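PDB 3ZH9: DNA polymerase III subunit delta from Bacillus subtilis, which probably opens the ring of the beta sliding clamp, as part of the ATP-driven complex that loads the clamp onto primed DNA for replication. Local coordinates for residues A[187-195]-A[202-211]. Numbering follows the deposited sequence.
Sequences QEIQKLCTF and ITLDDVKMLV
Leu192 sits at the packed centre of a helix-strand-helix unit, in which helix 182-195 leads through the short strand 201-202 into helix 204-210, in the small, mostly helical domain that follows the five-stranded parallel sheet of this AAA+-like clamp-loader subunit. The two helix segments run at 113° to each other, 10.7 Å apart at closest approach. Leu192 CB rests against Ile202 CD1 at 3.7 Å; its CD1 touches Val207 CG2 and Val211 CG2, CD2 packs 3.8 Å from Leu210 CD2 and touches the backbone oxygen of Asp206, and both methyls also meet Ile202 CG2. With CG anti to the backbone N (chi1 -177°), Phe195 extends over helix 204-210, and Leu210 CD1 sits over one face of the ring in a CH-pi contact, 4.3 Å from the centroid. Asp206 OD1 meets the ring edge in plane, 3.7 Å from Phe195 CE2, and Met209 SD makes an oblique Met-aromatic contact. The same Asp206 forms a capping box with Thr203, its OD2 accepting from Thr203 N, and is salt-bridged to Arg199. At the other end, the bent chain of Glu188 lies against both methyls of Val211, and its OE1 takes Lys191 NZ at 2.8 Å on the syn lone pair. Replacing Glu188 by an alanine is likely to leave the Lys191 ammonium without its carboxylate mate and strip Val211 CG1 of its contact with the Glu188 chain. Apolar contacts thus join the two segments directly, while a water accepting from Lys191 NZ and donating to Leu210 O adds a polar tie.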
loop_
_atom_site.group_PDB
_atom_site.type_symbol
_atom_site.label_atom_id
_atom_site.label_comp_id
_atom_site.label_asym_id
_atom_site.label_seq_id
_atom_site.Cartn_x
_atom_site.Cartn_y
_atom_site.Cartn_z
ATOM N N GLN A 187 2.601 -7.605 -8.494
ATOM C CA GLN A 187 1.840 -8.389 -9.437
ATOM C C GLN A 187 2.389 -8.317 -10.878
ATOM O O GLN A 187 2.572 -9.345 -11.532
ATOM C CB GLN A 187 0.378 -7.964 -9.377
ATOM C CG GLN A 187 -0.491 -8.590 -10.453
ATOM C CD GLN A 187 -1.949 -8.178 -10.335
ATOM O OE1 GLN A 187 -2.371 -7.617 -9.318
ATOM N NE2 GLN A 187 -2.725 -8.455 -11.377
ATOM N N GLU A 188 2.648 -7.113 -11.374
ATOM C CA GLU A 188 3.084 -6.954 -12.759
ATOM C C GLU A 188 4.511 -7.471 -12.959
ATOM O O GLU A 188 4.827 -8.035 -14.005
ATOM C CB GLU A 188 2.973 -5.490 -13.217
ATOM C CG GLU A 188 1.564 -4.918 -13.171
ATOM C CD GLU A 188 0.543 -5.711 -14.015
ATOM O OE1 GLU A 188 0.937 -6.423 -14.959
ATOM O OE2 GLU A 188 -0.666 -5.613 -13.728
ATOM N N ILE A 189 5.377 -7.263 -11.970
ATOM C CA ILE A 189 6.725 -7.833 -12.037
ATOM C C ILE A 189 6.678 -9.375 -12.127
ATOM O O ILE A 189 7.376 -9.971 -12.937
ATOM C CB ILE A 189 7.619 -7.365 -10.861
ATOM C CG1 ILE A 189 8.070 -5.908 -11.068
ATOM C CG2 ILE A 189 8.819 -8.297 -10.696
ATOM C CD1 ILE A 189 8.994 -5.681 -12.273
ATOM N N GLN A 190 5.830 -10.019 -11.334
ATOM C CA GLN A 190 5.691 -11.485 -11.426
ATOM C C GLN A 190 5.195 -11.930 -12.801
ATOM O O GLN A 190 5.632 -12.957 -13.348
ATOM C CB GLN A 190 4.735 -12.023 -10.354
ATOM C CG GLN A 190 5.198 -11.798 -8.896
ATOM C CD GLN A 190 6.546 -12.442 -8.562
ATOM O OE1 GLN A 190 7.051 -13.308 -9.285
ATOM N NE2 GLN A 190 7.129 -12.021 -7.449
ATOM N N LYS A 191 4.250 -11.178 -13.345
ATOM C CA LYS A 191 3.736 -11.478 -14.676
ATOM C C LYS A 191 4.827 -11.282 -15.704
ATOM O O LYS A 191 4.960 -12.081 -16.631
ATOM C CB LYS A 191 2.547 -10.584 -15.014
ATOM C CG LYS A 191 1.231 -11.043 -14.397
ATOM C CD LYS A 191 0.188 -9.913 -14.431
ATOM C CE LYS A 191 -0.107 -9.503 -15.863
ATOM N NZ LYS A 191 -0.932 -8.257 -15.930
ATOM N N LEU A 192 5.615 -10.222 -15.536
ATOM C CA LEU A 192 6.672 -9.915 -16.502
ATOM C C LEU A 192 7.777 -10.959 -16.451
ATOM O O LEU A 192 8.284 -11.354 -17.489
ATOM C CB LEU A 192 7.235 -8.501 -16.307
ATOM C CG LEU A 192 6.320 -7.340 -16.766
ATOM C CD1 LEU A 192 6.621 -6.003 -16.050
ATOM C CD2 LEU A 192 6.413 -7.172 -18.300
ATOM N N CYS A 193 8.150 -11.398 -15.251
ATOM C CA CYS A 193 9.207 -12.395 -15.115
ATOM C C CYS A 193 8.828 -13.686 -15.818
ATOM O O CYS A 193 9.662 -14.286 -16.467
ATOM C CB CYS A 193 9.547 -12.657 -13.642
ATOM S SG CYS A 193 10.350 -11.254 -12.837
ATOM N N THR A 194 7.562 -14.091 -15.699
ATOM C CA THR A 194 7.040 -15.266 -16.399
ATOM C C THR A 194 7.025 -15.029 -17.899
ATOM O O THR A 194 7.511 -15.852 -18.677
ATOM C CB THR A 194 5.611 -15.611 -15.933
ATOM O OG1 THR A 194 5.631 -15.922 -14.536
ATOM C CG2 THR A 194 5.048 -16.818 -16.713
ATOM N N PHE A 195 6.494 -13.880 -18.296
ATOM C CA PHE A 195 6.340 -13.509 -19.710
ATOM C C PHE A 195 7.626 -13.620 -20.523
ATOM O O PHE A 195 7.605 -14.134 -21.634
ATOM C CB PHE A 195 5.789 -12.083 -19.834
ATOM C CG PHE A 195 5.541 -11.653 -21.263
ATOM C CD1 PHE A 195 4.516 -12.216 -21.997
ATOM C CD2 PHE A 195 6.333 -10.695 -21.870
ATOM C CE1 PHE A 195 4.285 -11.831 -23.300
ATOM C CE2 PHE A 195 6.102 -10.311 -23.184
ATOM C CZ PHE A 195 5.085 -10.879 -23.890
ATOM N N ILE A 202 13.760 -7.714 -18.241
ATOM C CA ILE A 202 12.494 -7.087 -18.599
ATOM C C ILE A 202 12.811 -5.756 -19.304
ATOM O O ILE A 202 13.355 -4.835 -18.688
ATOM C CB ILE A 202 11.629 -6.827 -17.342
ATOM C CG1 ILE A 202 11.346 -8.141 -16.593
ATOM C CG2 ILE A 202 10.334 -6.084 -17.697
ATOM C CD1 ILE A 202 10.764 -7.901 -15.196
ATOM N N THR A 203 12.492 -5.677 -20.595
ATOM C CA THR A 203 12.695 -4.457 -21.373
ATOM C C THR A 203 11.516 -3.488 -21.232
ATOM O O THR A 203 10.450 -3.865 -20.743
ATOM C CB THR A 203 12.897 -4.756 -22.872
ATOM O OG1 THR A 203 11.670 -5.222 -23.450
ATOM C CG2 THR A 203 14.003 -5.799 -23.093
ATOM N N LEU A 204 11.725 -2.243 -21.650
ATOM C CA LEU A 204 10.667 -1.245 -21.678
ATOM C C LEU A 204 9.563 -1.725 -22.617
ATOM O O LEU A 204 8.386 -1.565 -22.334
ATOM C CB LEU A 204 11.201 0.102 -22.163
ATOM C CG LEU A 204 10.151 1.216 -22.292
ATOM C CD1 LEU A 204 9.595 1.568 -20.919
ATOM C CD2 LEU A 204 10.717 2.456 -22.970
ATOM N N ASP A 205 9.948 -2.313 -23.741
ATOM C CA ASP A 205 8.965 -2.885 -24.657
ATOM C C ASP A 205 8.097 -3.968 -23.996
ATOM O O ASP A 205 6.895 -4.019 -24.235
ATOM C CB ASP A 205 9.646 -3.451 -25.908
ATOM C CG ASP A 205 10.019 -2.376 -26.927
ATOM O OD1 ASP A 205 9.421 -1.274 -26.924
ATOM O OD2 ASP A 205 10.908 -2.652 -27.757
ATOM N N ASP A 206 8.704 -4.862 -23.206
ATOM C CA ASP A 206 7.934 -5.862 -22.446
ATOM C C ASP A 206 6.885 -5.193 -21.536
ATOM O O ASP A 206 5.716 -5.613 -21.458
ATOM C CB ASP A 206 8.857 -6.732 -21.591
ATOM C CG ASP A 206 9.718 -7.670 -22.421
ATOM O OD1 ASP A 206 9.179 -8.346 -23.318
ATOM O OD2 ASP A 206 10.935 -7.724 -22.171
ATOM N N VAL A 207 7.314 -4.149 -20.838
ATOM C CA VAL A 207 6.413 -3.430 -19.942
ATOM C C VAL A 207 5.234 -2.858 -20.710
ATOM O O VAL A 207 4.075 -3.078 -20.337
ATOM C CB VAL A 207 7.128 -2.307 -19.176
ATOM C CG1 VAL A 207 6.116 -1.465 -18.410
ATOM C CG2 VAL A 207 8.199 -2.913 -18.230
ATOM N N LYS A 208 5.531 -2.131 -21.785
ATOM C CA LYS A 208 4.488 -1.481 -22.575
ATOM C C LYS A 208 3.547 -2.469 -23.224
ATOM O O LYS A 208 2.366 -2.187 -23.351
ATOM C CB LYS A 208 5.094 -0.603 -23.672
ATOM C CG LYS A 208 5.888 0.604 -23.154
ATOM C CD LYS A 208 6.454 1.399 -24.341
ATOM C CE LYS A 208 6.781 2.838 -23.951
ATOM N NZ LYS A 208 7.552 3.579 -25.007
ATOM N N MET A 209 4.049 -3.618 -23.675
ATOM C CA MET A 209 3.142 -4.520 -24.376
ATOM C C MET A 209 2.268 -5.279 -23.385
ATOM O O MET A 209 1.091 -5.519 -23.642
ATOM C CB MET A 209 3.872 -5.463 -25.339
ATOM C CG MET A 209 4.681 -6.563 -24.700
ATOM S SD MET A 209 5.490 -7.619 -25.966
ATOM C CE MET A 209 6.704 -6.476 -26.611
ATOM N N LEU A 210 2.829 -5.619 -22.236
ATOM C CA LEU A 210 2.102 -6.506 -21.333
ATOM C C LEU A 210 1.245 -5.768 -20.297
ATOM O O LEU A 210 0.177 -6.248 -19.935
ATOM C CB LEU A 210 3.060 -7.481 -20.647
ATOM C CG LEU A 210 2.382 -8.643 -19.904
ATOM C CD1 LEU A 210 1.728 -9.648 -20.882
ATOM C CD2 LEU A 210 3.386 -9.346 -19.004
ATOM N N VAL A 211 1.692 -4.595 -19.848
ATOM C CA VAL A 211 1.114 -3.968 -18.651
ATOM C C VAL A 211 0.157 -2.856 -19.022
ATOM O O VAL A 211 0.568 -1.856 -19.627
ATOM C CB VAL A 211 2.193 -3.381 -17.723
ATOM C CG1 VAL A 211 1.560 -2.676 -16.514
ATOM C CG2 VAL A 211 3.169 -4.447 -17.255
HETATM O O HOH W 1 -1.204 -8.003 -18.598
#